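Local coordinates for glutathione S-transferase (Lodderomyces elongisporus, PDB 4IVF), which is a homolog of the glutathione transferases that binds two glutathione molecules per subunit and probably uses glutathione in conjugation or thiol-transfer chemistry, at residues F[103-114]-F[170-181]; F[19-27]-F[213-221]. All blocks are in the same frame, centred on the assembly; numbering follows the deposited sequence.

Contact 1: F[103-114]-F[170-181]; sequences EYYKTLEYLIFQ and VGDRYTVADFAL
Ala177 sets its methyl against the backbone of the 103-114 helix, with CB 3.6 Å from Leu111 N and a similar distance from Thr107 O. Such a small residue lets the nearly parallel helices, inclined by 14°, approach to 8.3 Å between axes. One turn on, Ala180 CB meets Leu111 CD1 at 3.6 Å and also touches Gln114 OE1. Gln114 CG, anti to the backbone N (chi1 -167°), packs on Leu181 N; the bend at chi2 then carries the amide back to Ala180, its polar ends going to Lys20 (OE1) and Asn118 (NE2). At the N-terminal end of helix 176-185, Thr107 and Thr175 meet tip to tip, OG1 of the former 3.6 Å from CG2 of the latter. Thr107 OG1 donates to Glu103 O at 3.0 Å. Thr175 is the N-cap: it forms a capping box with Asp178, whose OD1 receives Thr175 N at 2.9 Å, the Ser/Thr-x-x-Asp element of GST folds. Branched, buried Val170 wedges between Thr107 and Tyr110, its CG2 3.7 Å from Tyr110 CD2 at the ring edge, its CG1 against Glu103 O and CB. The solvent side is looser: the Glu103 carboxylate leads away, and the Lys106 amine turns to Glu109 and to Val74 O of the second subunit.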
loop_
_atom_site.group_PDB
_atom_site.type_symbol
_atom_site.label_atom_id
_atom_site.label_comp_id
_atom_site.label_asym_id
_atom_site.label_seq_id
_atom_site.Cartn_x
_atom_site.Cartn_y
_atom_site.Cartn_z
ATOM N N GLU F 103 17.071 -0.624 7.788
ATOM C CA GLU F 103 16.912 0.080 6.525
ATOM C C GLU F 103 15.956 -0.655 5.569
ATOM O O GLU F 103 15.222 -0.026 4.831
ATOM C CB GLU F 103 18.266 0.336 5.853
ATOM C CG GLU F 103 19.218 1.280 6.630
ATOM C CD GLU F 103 20.035 0.577 7.745
ATOM O OE1 GLU F 103 19.890 -0.659 7.969
ATOM O OE2 GLU F 103 20.836 1.285 8.400
ATOM N N TYR F 104 15.982 -1.983 5.580
ATOM C CA TYR F 104 15.050 -2.775 4.785
ATOM C C TYR F 104 13.608 -2.442 5.157
ATOM O O TYR F 104 12.766 -2.179 4.289
ATOM C CB TYR F 104 15.317 -4.269 4.978
ATOM C CG TYR F 104 14.248 -5.158 4.403
ATOM C CD1 TYR F 104 14.284 -5.536 3.070
ATOM C CD2 TYR F 104 13.193 -5.619 5.195
ATOM C CE1 TYR F 104 13.299 -6.347 2.529
ATOM C CE2 TYR F 104 12.199 -6.437 4.663
ATOM C CZ TYR F 104 12.258 -6.797 3.327
ATOM O OH TYR F 104 11.290 -7.610 2.777
ATOM N N TYR F 105 13.338 -2.435 6.459
ATOM C CA TYR F 105 12.015 -2.084 6.958
ATOM C C TYR F 105 11.591 -0.615 6.771
ATOM O O TYR F 105 10.426 -0.345 6.477
ATOM C CB TYR F 105 11.837 -2.582 8.399
ATOM C CG TYR F 105 11.769 -4.086 8.422
ATOM C CD1 TYR F 105 10.654 -4.760 7.919
ATOM C CD2 TYR F 105 12.841 -4.845 8.882
ATOM C CE1 TYR F 105 10.596 -6.156 7.916
ATOM C CE2 TYR F 105 12.796 -6.237 8.883
ATOM C CZ TYR F 105 11.674 -6.885 8.397
ATOM O OH TYR F 105 11.646 -8.260 8.393
ATOM N N LYS F 106 12.511 0.331 6.929
ATOM C CA LYS F 106 12.156 1.719 6.643
ATOM C C LYS F 106 11.795 1.886 5.155
ATOM O O LYS F 106 10.916 2.659 4.832
ATOM C CB LYS F 106 13.268 2.712 7.022
ATOM C CG LYS F 106 13.635 2.764 8.516
ATOM C CD LYS F 106 12.440 2.943 9.453
ATOM C CE LYS F 106 11.740 4.279 9.294
ATOM N NZ LYS F 106 10.744 4.520 10.400
ATOM N N THR F 107 12.494 1.172 4.274
ATOM C CA THR F 107 12.195 1.182 2.847
ATOM C C THR F 107 10.765 0.717 2.639
ATOM O O THR F 107 9.991 1.319 1.885
ATOM C CB THR F 107 13.144 0.249 2.058
ATOM O OG1 THR F 107 14.460 0.811 2.048
ATOM C CG2 THR F 107 12.676 0.081 0.613
ATOM N N LEU F 108 10.422 -0.345 3.351
ATOM C CA LEU F 108 9.094 -0.927 3.296
ATOM C C LEU F 108 8.046 0.058 3.828
ATOM O O LEU F 108 6.983 0.236 3.227
ATOM C CB LEU F 108 9.065 -2.239 4.083
ATOM C CG LEU F 108 8.003 -3.249 3.664
ATOM C CD1 LEU F 108 8.230 -3.671 2.215
ATOM C CD2 LEU F 108 8.015 -4.460 4.599
ATOM N N GLU F 109 8.348 0.708 4.949
ATOM C CA GLU F 109 7.433 1.703 5.491
ATOM C C GLU F 109 7.147 2.851 4.511
ATOM O O GLU F 109 6.022 3.317 4.403
ATOM C CB GLU F 109 7.962 2.262 6.812
ATOM C CG GLU F 109 7.218 3.503 7.287
ATOM C CD GLU F 109 7.777 4.052 8.583
ATOM O OE1 GLU F 109 8.493 3.301 9.281
ATOM O OE2 GLU F 109 7.495 5.226 8.906
ATOM N N TYR F 110 8.161 3.317 3.796
ATOM C CA TYR F 110 7.955 4.458 2.916
ATOM C C TYR F 110 7.344 4.028 1.570
ATOM O O TYR F 110 6.546 4.759 0.970
ATOM C CB TYR F 110 9.256 5.249 2.747
ATOM C CG TYR F 110 9.768 5.846 4.046
ATOM C CD1 TYR F 110 8.888 6.207 5.068
ATOM C CD2 TYR F 110 11.131 6.053 4.250
ATOM C CE1 TYR F 110 9.367 6.756 6.264
ATOM C CE2 TYR F 110 11.615 6.594 5.432
ATOM C CZ TYR F 110 10.733 6.942 6.431
ATOM O OH TYR F 110 11.224 7.470 7.598
ATOM N N LEU F 111 7.713 2.838 1.109
ATOM C CA LEU F 111 7.034 2.235 -0.029
ATOM C C LEU F 111 5.533 2.107 0.244
ATOM O O LEU F 111 4.717 2.533 -0.567
ATOM C CB LEU F 111 7.616 0.860 -0.371
ATOM C CG LEU F 111 6.800 0.089 -1.433
ATOM C CD1 LEU F 111 6.820 0.793 -2.782
ATOM C CD2 LEU F 111 7.291 -1.347 -1.589
ATOM N N ILE F 112 5.169 1.519 1.379
ATOM C CA ILE F 112 3.753 1.331 1.704
ATOM C C ILE F 112 3.038 2.679 1.835
ATOM O O ILE F 112 1.929 2.854 1.318
ATOM C CB ILE F 112 3.538 0.439 2.963
ATOM C CG1 ILE F 112 4.070 -0.981 2.728
ATOM C CG2 ILE F 112 2.068 0.405 3.374
ATOM C CD1 ILE F 112 3.690 -1.567 1.409
ATOM N N PHE F 113 3.700 3.639 2.484
ATOM C CA PHE F 113 3.205 5.013 2.590
ATOM C C PHE F 113 2.879 5.591 1.209
ATOM O O PHE F 113 1.838 6.215 1.018
ATOM C CB PHE F 113 4.239 5.894 3.305
ATOM C CG PHE F 113 3.833 7.348 3.453
ATOM C CD1 PHE F 113 2.527 7.703 3.746
ATOM C CD2 PHE F 113 4.782 8.356 3.341
ATOM C CE1 PHE F 113 2.173 9.039 3.892
ATOM C CE2 PHE F 113 4.434 9.689 3.495
ATOM C CZ PHE F 113 3.123 10.028 3.771
ATOM N N GLN F 114 3.770 5.385 0.249
ATOM C CA GLN F 114 3.512 5.823 -1.112
ATOM C C GLN F 114 2.270 5.135 -1.700
ATOM O O GLN F 114 1.366 5.815 -2.161
ATOM C CB GLN F 114 4.739 5.603 -2.011
ATOM C CG GLN F 114 4.651 6.322 -3.365
ATOM C CD GLN F 114 3.629 5.682 -4.309
ATOM O OE1 GLN F 114 3.644 4.468 -4.528
ATOM N NE2 GLN F 114 2.721 6.496 -4.843
ATOM N N VAL F 170 15.827 6.579 1.938
ATOM C CA VAL F 170 16.457 5.713 2.939
ATOM C C VAL F 170 17.949 5.521 2.701
ATOM O O VAL F 170 18.363 5.005 1.663
ATOM C CB VAL F 170 15.782 4.328 3.032
ATOM C CG1 VAL F 170 16.427 3.504 4.131
ATOM C CG2 VAL F 170 14.300 4.468 3.296
ATOM N N GLY F 171 18.752 5.942 3.677
ATOM C CA GLY F 171 20.188 5.722 3.657
ATOM C C GLY F 171 20.958 6.333 2.499
ATOM O O GLY F 171 20.769 7.504 2.156
ATOM N N ASP F 172 21.824 5.527 1.894
ATOM C CA ASP F 172 22.735 5.988 0.849
ATOM C C ASP F 172 22.407 5.447 -0.542
ATOM O O ASP F 172 23.264 5.396 -1.413
ATOM C CB ASP F 172 24.168 5.590 1.210
ATOM C CG ASP F 172 24.343 4.079 1.353
ATOM O OD1 ASP F 172 23.329 3.357 1.468
ATOM O OD2 ASP F 172 25.503 3.611 1.356
ATOM N N ARG F 173 21.176 5.031 -0.764
ATOM C CA ARG F 173 20.845 4.509 -2.080
ATOM C C ARG F 173 19.382 4.740 -2.415
ATOM O O ARG F 173 18.543 4.851 -1.524
ATOM C CB ARG F 173 21.198 3.016 -2.169
ATOM C CG ARG F 173 20.239 2.093 -1.421
ATOM C CD ARG F 173 20.916 0.789 -0.994
ATOM N NE ARG F 173 22.022 1.070 -0.086
ATOM C CZ ARG F 173 22.776 0.153 0.512
ATOM N NH1 ARG F 173 22.550 -1.143 0.324
ATOM N NH2 ARG F 173 23.760 0.545 1.310
ATOM N N TYR F 174 19.079 4.833 -3.704
ATOM C CA TYR F 174 17.688 4.791 -4.144
ATOM C C TYR F 174 17.141 3.403 -3.867
ATOM O O TYR F 174 17.831 2.404 -4.046
ATOM C CB TYR F 174 17.562 5.100 -5.636
ATOM C CG TYR F 174 17.898 6.525 -6.002
ATOM C CD1 TYR F 174 17.158 7.586 -5.490
ATOM C CD2 TYR F 174 18.946 6.814 -6.877
ATOM C CE1 TYR F 174 17.457 8.898 -5.829
ATOM C CE2 TYR F 174 19.255 8.123 -7.218
ATOM C CZ TYR F 174 18.501 9.157 -6.692
ATOM O OH TYR F 174 18.784 10.457 -7.031
ATOM N N THR F 175 15.913 3.345 -3.384
ATOM C CA THR F 175 15.233 2.083 -3.176
ATOM C C THR F 175 13.897 2.103 -3.923
ATOM O O THR F 175 13.581 3.077 -4.622
ATOM C CB THR F 175 14.960 1.849 -1.685
ATOM O OG1 THR F 175 14.199 2.953 -1.165
ATOM C CG2 THR F 175 16.280 1.706 -0.912
ATOM N N VAL F 176 13.103 1.044 -3.757
ATOM C CA VAL F 176 11.801 0.976 -4.414
ATOM C C VAL F 176 10.897 2.096 -3.897
ATOM O O VAL F 176 9.975 2.524 -4.580
ATOM C CB VAL F 176 11.102 -0.405 -4.219
ATOM C CG1 VAL F 176 11.814 -1.501 -5.006
ATOM C CG2 VAL F 176 11.025 -0.777 -2.747
ATOM N N ALA F 177 11.165 2.576 -2.687
ATOM C CA ALA F 177 10.344 3.643 -2.139
ATOM C C ALA F 177 10.503 4.917 -2.973
ATOM O O ALA F 177 9.523 5.578 -3.296
ATOM C CB ALA F 177 10.676 3.891 -0.672
ATOM N N ASP F 178 11.734 5.244 -3.347
ATOM C CA ASP F 178 11.974 6.396 -4.216
ATOM C C ASP F 178 11.331 6.195 -5.591
ATOM O O ASP F 178 10.701 7.095 -6.138
ATOM C CB ASP F 178 13.474 6.646 -4.389
ATOM C CG ASP F 178 14.193 6.824 -3.068
ATOM O OD1 ASP F 178 14.585 5.810 -2.456
ATOM O OD2 ASP F 178 14.365 7.979 -2.639
ATOM N N PHE F 179 11.503 5.013 -6.162
ATOM C CA PHE F 179 10.975 4.785 -7.496
ATOM C C PHE F 179 9.456 4.799 -7.514
ATOM O O PHE F 179 8.856 5.283 -8.462
ATOM C CB PHE F 179 11.582 3.530 -8.110
ATOM C CG PHE F 179 13.061 3.653 -8.344
ATOM C CD1 PHE F 179 13.549 4.579 -9.252
ATOM C CD2 PHE F 179 13.962 2.879 -7.631
ATOM C CE1 PHE F 179 14.909 4.720 -9.470
ATOM C CE2 PHE F 179 15.318 3.012 -7.833
ATOM C CZ PHE F 179 15.800 3.942 -8.759
ATOM N N ALA F 180 8.844 4.318 -6.440
ATOM C CA ALA F 180 7.393 4.400 -6.266
ATOM C C ALA F 180 6.902 5.839 -6.255
ATOM O O ALA F 180 5.951 6.183 -6.964
ATOM C CB ALA F 180 6.960 3.686 -4.982
ATOM N N LEU F 181 7.534 6.675 -5.434
ATOM C CA LEU F 181 7.127 8.075 -5.323
ATOM C C LEU F 181 7.302 8.805 -6.664
ATOM O O LEU F 181 6.475 9.633 -7.067
ATOM C CB LEU F 181 7.923 8.779 -4.209
ATOM C CG LEU F 181 7.571 10.262 -4.025
ATOM C CD1 LEU F 181 6.125 10.417 -3.600
ATOM C CD2 LEU F 181 8.503 10.946 -3.036
#

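Contact 2: F[19-27]-F[213-221]; sequences YKISIFLEV and AVQKGFEVP
Ser22 holds OG between its backbone N and carbonyl carbon (chi1 67°), which aims the hydroxyl at the 213-221 segment, where it donates to Gly217 O at 2.7 Å. A small hydroxyl suits the spot: the donor comes in tilted from the carbonyl plane, and Val220 N reaches the same oxygen from the opposite face, closing the type I turn from Gly217 to Val220. Tyr19 and Ile23, each with its gamma carbon (CG, CG1) beside the backbone N, flank that bond. Ile23 then extends along chi2 and carries CD1 over the centre of the Phe218 ring, a CH-pi contact of 3.7 Å to the centroid. Phe218 in turn presents its CD1 edge to the face of Tyr19, an offset edge-to-face pair with planes at 69°. The flat residue thus serves two neighbours, and it also stacks on Tyr186.

Gly217 faces the core of the crossing. Ile23 CG1 lies 3.8 Å from Gly217 CA, in the space where a side chain would begin, so the CA atoms of Ile23 and Gly217 come to 4.0 Å. The axes accordingly approach to 7.8 Å at an angle of 141°. Toward the other end, Ile23 CG2 meets Val214 CG2 at 3.9 Å, and Ala213, small enough for close backbone packing, sets its methyl beside Val27 CG2. Glu26 crosses Lys216 at a slant, its carboxylate against the aliphatic CG, while OE2 is bonded to Tyr32. A water donates to Phe218 O and Pro221 O; its very short approach to Tyr19 OH is doubtful.

Tyr19 stands about 6 Å, side chain to side chain, from glutathione-binding Thr15. The arrangement is the interdomain packing of a GST: the first helix of the thioredoxin-like domain docks on the end of the helical C-terminal domain.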
loop_
_atom_site.group_PDB
_atom_site.type_symbol
_atom_site.label_atom_id
_atom_site.label_comp_id
_atom_site.label_asym_id
_atom_site.label_seq_id
_atom_site.Cartn_x
_atom_site.Cartn_y
_atom_site.Cartn_z
ATOM N N TYR F 19 4.580 3.482 -14.730
ATOM C CA TYR F 19 5.936 4.013 -14.747
ATOM C C TYR F 19 6.797 3.500 -13.590
ATOM O O TYR F 19 8.001 3.313 -13.750
ATOM C CB TYR F 19 5.900 5.548 -14.721
ATOM C CG TYR F 19 5.267 6.166 -15.943
ATOM C CD1 TYR F 19 5.427 5.591 -17.194
ATOM C CD2 TYR F 19 4.507 7.313 -15.843
ATOM C CE1 TYR F 19 4.856 6.150 -18.314
ATOM C CE2 TYR F 19 3.934 7.882 -16.956
ATOM C CZ TYR F 19 4.111 7.299 -18.190
ATOM O OH TYR F 19 3.540 7.865 -19.306
ATOM N N LYS F 20 6.189 3.284 -12.428
ATOM C CA LYS F 20 6.912 2.732 -11.285
ATOM C C LYS F 20 7.620 1.456 -11.691
ATOM O O LYS F 20 8.799 1.256 -11.395
ATOM C CB LYS F 20 5.962 2.396 -10.141
ATOM C CG LYS F 20 5.371 3.568 -9.390
ATOM C CD LYS F 20 4.534 2.997 -8.270
ATOM C CE LYS F 20 3.510 3.945 -7.701
ATOM N NZ LYS F 20 2.636 3.174 -6.743
ATOM N N ILE F 21 6.890 0.595 -12.386
ATOM C CA ILE F 21 7.400 -0.713 -12.738
ATOM C C ILE F 21 8.348 -0.636 -13.931
ATOM O O ILE F 21 9.400 -1.272 -13.927
ATOM C CB ILE F 21 6.256 -1.725 -13.006
ATOM C CG1 ILE F 21 5.305 -1.785 -11.806
ATOM C CG2 ILE F 21 6.818 -3.094 -13.305
ATOM C CD1 ILE F 21 5.995 -1.714 -10.454
ATOM N N SER F 22 7.998 0.155 -14.940
ATOM C CA SER F 22 8.863 0.232 -16.117
ATOM C C SER F 22 10.195 0.907 -15.775
ATOM O O SER F 22 11.248 0.489 -16.251
ATOM C CB SER F 22 8.174 0.935 -17.286
ATOM O OG SER F 22 7.935 2.309 -17.016
ATOM N N ILE F 23 10.145 1.946 -14.951
ATOM C CA ILE F 23 11.372 2.545 -14.424
ATOM C C ILE F 23 12.212 1.542 -13.611
ATOM O O ILE F 23 13.424 1.444 -13.809
ATOM C CB ILE F 23 11.084 3.788 -13.566
ATOM C CG1 ILE F 23 10.547 4.923 -14.444
ATOM C CG2 ILE F 23 12.355 4.242 -12.839
ATOM C CD1 ILE F 23 9.968 6.057 -13.666
ATOM N N PHE F 24 11.590 0.796 -12.702
ATOM C CA PHE F 24 12.389 -0.119 -11.884
ATOM C C PHE F 24 13.010 -1.235 -12.709
ATOM O O PHE F 24 14.162 -1.603 -12.484
ATOM C CB PHE F 24 11.625 -0.703 -10.698
ATOM C CG PHE F 24 12.524 -1.178 -9.601
ATOM C CD1 PHE F 24 13.600 -0.396 -9.194
ATOM C CD2 PHE F 24 12.311 -2.393 -8.979
ATOM C CE1 PHE F 24 14.457 -0.828 -8.182
ATOM C CE2 PHE F 24 13.150 -2.833 -7.972
ATOM C CZ PHE F 24 14.234 -2.046 -7.565
ATOM N N LEU F 25 12.251 -1.763 -13.669
ATOM C CA LEU F 25 12.784 -2.774 -14.571
ATOM C C LEU F 25 14.003 -2.245 -15.329
ATOM O O LEU F 25 15.000 -2.952 -15.478
ATOM C CB LEU F 25 11.709 -3.268 -15.547
ATOM C CG LEU F 25 10.574 -4.111 -14.952
ATOM C CD1 LEU F 25 9.420 -4.267 -15.952
ATOM C CD2 LEU F 25 11.083 -5.482 -14.517
ATOM N N GLU F 26 13.920 -1.006 -15.807
ATOM C CA GLU F 26 15.031 -0.404 -16.542
ATOM C C GLU F 26 16.258 -0.214 -15.635
ATOM O O GLU F 26 17.390 -0.477 -16.039
ATOM C CB GLU F 26 14.614 0.933 -17.157
ATOM C CG GLU F 26 13.613 0.823 -18.304
ATOM C CD GLU F 26 14.205 0.175 -19.547
ATOM O OE1 GLU F 26 15.444 0.038 -19.630
ATOM O OE2 GLU F 26 13.426 -0.197 -20.448
ATOM N N VAL F 27 16.015 0.241 -14.411
ATOM C CA VAL F 27 17.071 0.423 -13.432
ATOM C C VAL F 27 17.776 -0.903 -13.158
ATOM O O VAL F 27 18.995 -0.951 -13.070
ATOM C CB VAL F 27 16.511 1.014 -12.125
ATOM C CG1 VAL F 27 17.510 0.859 -10.988
ATOM C CG2 VAL F 27 16.161 2.475 -12.324
ATOM N N ALA F 213 18.020 5.419 -17.198
ATOM C CA ALA F 213 17.001 4.391 -16.950
ATOM C C ALA F 213 15.653 4.979 -16.531
ATOM O O ALA F 213 14.606 4.382 -16.776
ATOM C CB ALA F 213 17.471 3.405 -15.920
ATOM N N VAL F 214 15.672 6.138 -15.884
ATOM C CA VAL F 214 14.417 6.767 -15.481
ATOM C C VAL F 214 13.735 7.358 -16.711
ATOM O O VAL F 214 12.550 7.123 -16.951
ATOM C CB VAL F 214 14.631 7.854 -14.405
ATOM C CG1 VAL F 214 13.420 8.750 -14.300
ATOM C CG2 VAL F 214 14.945 7.212 -13.048
ATOM N N GLN F 215 14.502 8.110 -17.494
ATOM C CA GLN F 215 14.001 8.717 -18.708
ATOM C C GLN F 215 13.386 7.670 -19.631
ATOM O O GLN F 215 12.378 7.927 -20.269
ATOM C CB GLN F 215 15.130 9.445 -19.431
ATOM C CG GLN F 215 15.808 10.528 -18.612
ATOM C CD GLN F 215 17.047 11.049 -19.296
ATOM O OE1 GLN F 215 17.278 10.756 -20.467
ATOM N NE2 GLN F 215 17.860 11.818 -18.571
ATOM N N LYS F 216 13.991 6.486 -19.682
ATOM C CA LYS F 216 13.506 5.409 -20.536
ATOM C C LYS F 216 12.190 4.832 -20.011
ATOM O O LYS F 216 11.234 4.689 -20.764
ATOM C CB LYS F 216 14.567 4.316 -20.686
ATOM C CG LYS F 216 14.101 3.088 -21.474
ATOM C CD LYS F 216 13.756 3.434 -22.907
ATOM C CE LYS F 216 13.248 2.221 -23.646
ATOM N NZ LYS F 216 12.687 2.585 -24.986
ATOM N N GLY F 217 12.141 4.529 -18.715
ATOM C CA GLY F 217 10.932 4.036 -18.079
ATOM C C GLY F 217 9.739 4.968 -18.249
ATOM O O GLY F 217 8.592 4.522 -18.369
ATOM N N PHE F 218 10.002 6.270 -18.266
ATOM C CA PHE F 218 8.936 7.245 -18.491
ATOM C C PHE F 218 8.445 7.253 -19.948
ATOM O O PHE F 218 7.392 7.801 -20.239
ATOM C CB PHE F 218 9.374 8.649 -18.062
ATOM C CG PHE F 218 9.146 8.936 -16.598
ATOM C CD1 PHE F 218 7.894 8.750 -16.027
ATOM C CD2 PHE F 218 10.186 9.383 -15.796
ATOM C CE1 PHE F 218 7.687 8.999 -14.685
ATOM C CE2 PHE F 218 9.985 9.651 -14.447
ATOM C CZ PHE F 218 8.742 9.461 -13.892
ATOM N N GLU F 219 9.206 6.647 -20.852
ATOM C CA GLU F 219 8.786 6.520 -22.248
ATOM C C GLU F 219 8.166 5.144 -22.532
ATOM O O GLU F 219 8.012 4.749 -23.686
ATOM C CB GLU F 219 9.968 6.776 -23.183
ATOM C CG GLU F 219 10.630 8.137 -22.992
ATOM C CD GLU F 219 12.039 8.199 -23.585
ATOM O OE1 GLU F 219 12.521 7.165 -24.101
ATOM O OE2 GLU F 219 12.668 9.280 -23.533
ATOM N N VAL F 220 7.803 4.430 -21.472
ATOM C CA VAL F 220 7.268 3.075 -21.579
ATOM C C VAL F 220 5.913 2.933 -20.883
ATOM O O VAL F 220 5.832 2.993 -19.659
ATOM C CB VAL F 220 8.236 2.040 -20.966
ATOM C CG1 VAL F 220 7.587 0.650 -20.931
ATOM C CG2 VAL F 220 9.552 2.012 -21.743
ATOM N N PRO F 221 4.838 2.753 -21.663
ATOM C CA PRO F 221 4.816 2.847 -23.129
ATOM C C PRO F 221 4.931 4.305 -23.599
ATOM O O PRO F 221 4.736 5.212 -22.788
ATOM C CB PRO F 221 3.460 2.222 -23.509
ATOM C CG PRO F 221 2.638 2.268 -22.285
ATOM C CD PRO F 221 3.573 2.235 -21.111
HETATM O O HOH W 1 4.774 7.555 -21.362
#

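From the N terminus the chain forms strand 8-12 and then helix 16-27, which waits for its partner in contact 2. The rest of the thioredoxin-like sheet follows, and helix 102-131 opens contact 1. That contact closes first, when the chain returns at 170-181 after 55 intervening residues dominated by helix. Contact 2 closes only at 213-221, so contact 1 is nested within its loop of 185 residues. Contact 1 ties together two parts of the helical domain, contact 2 joins that domain to the N-terminal one. Their centres lie about 17 Å apart, yet they meet: Lys20 NZ probably bonds Gln114 OE1, and Phe24 packs on Val176 and Phe179.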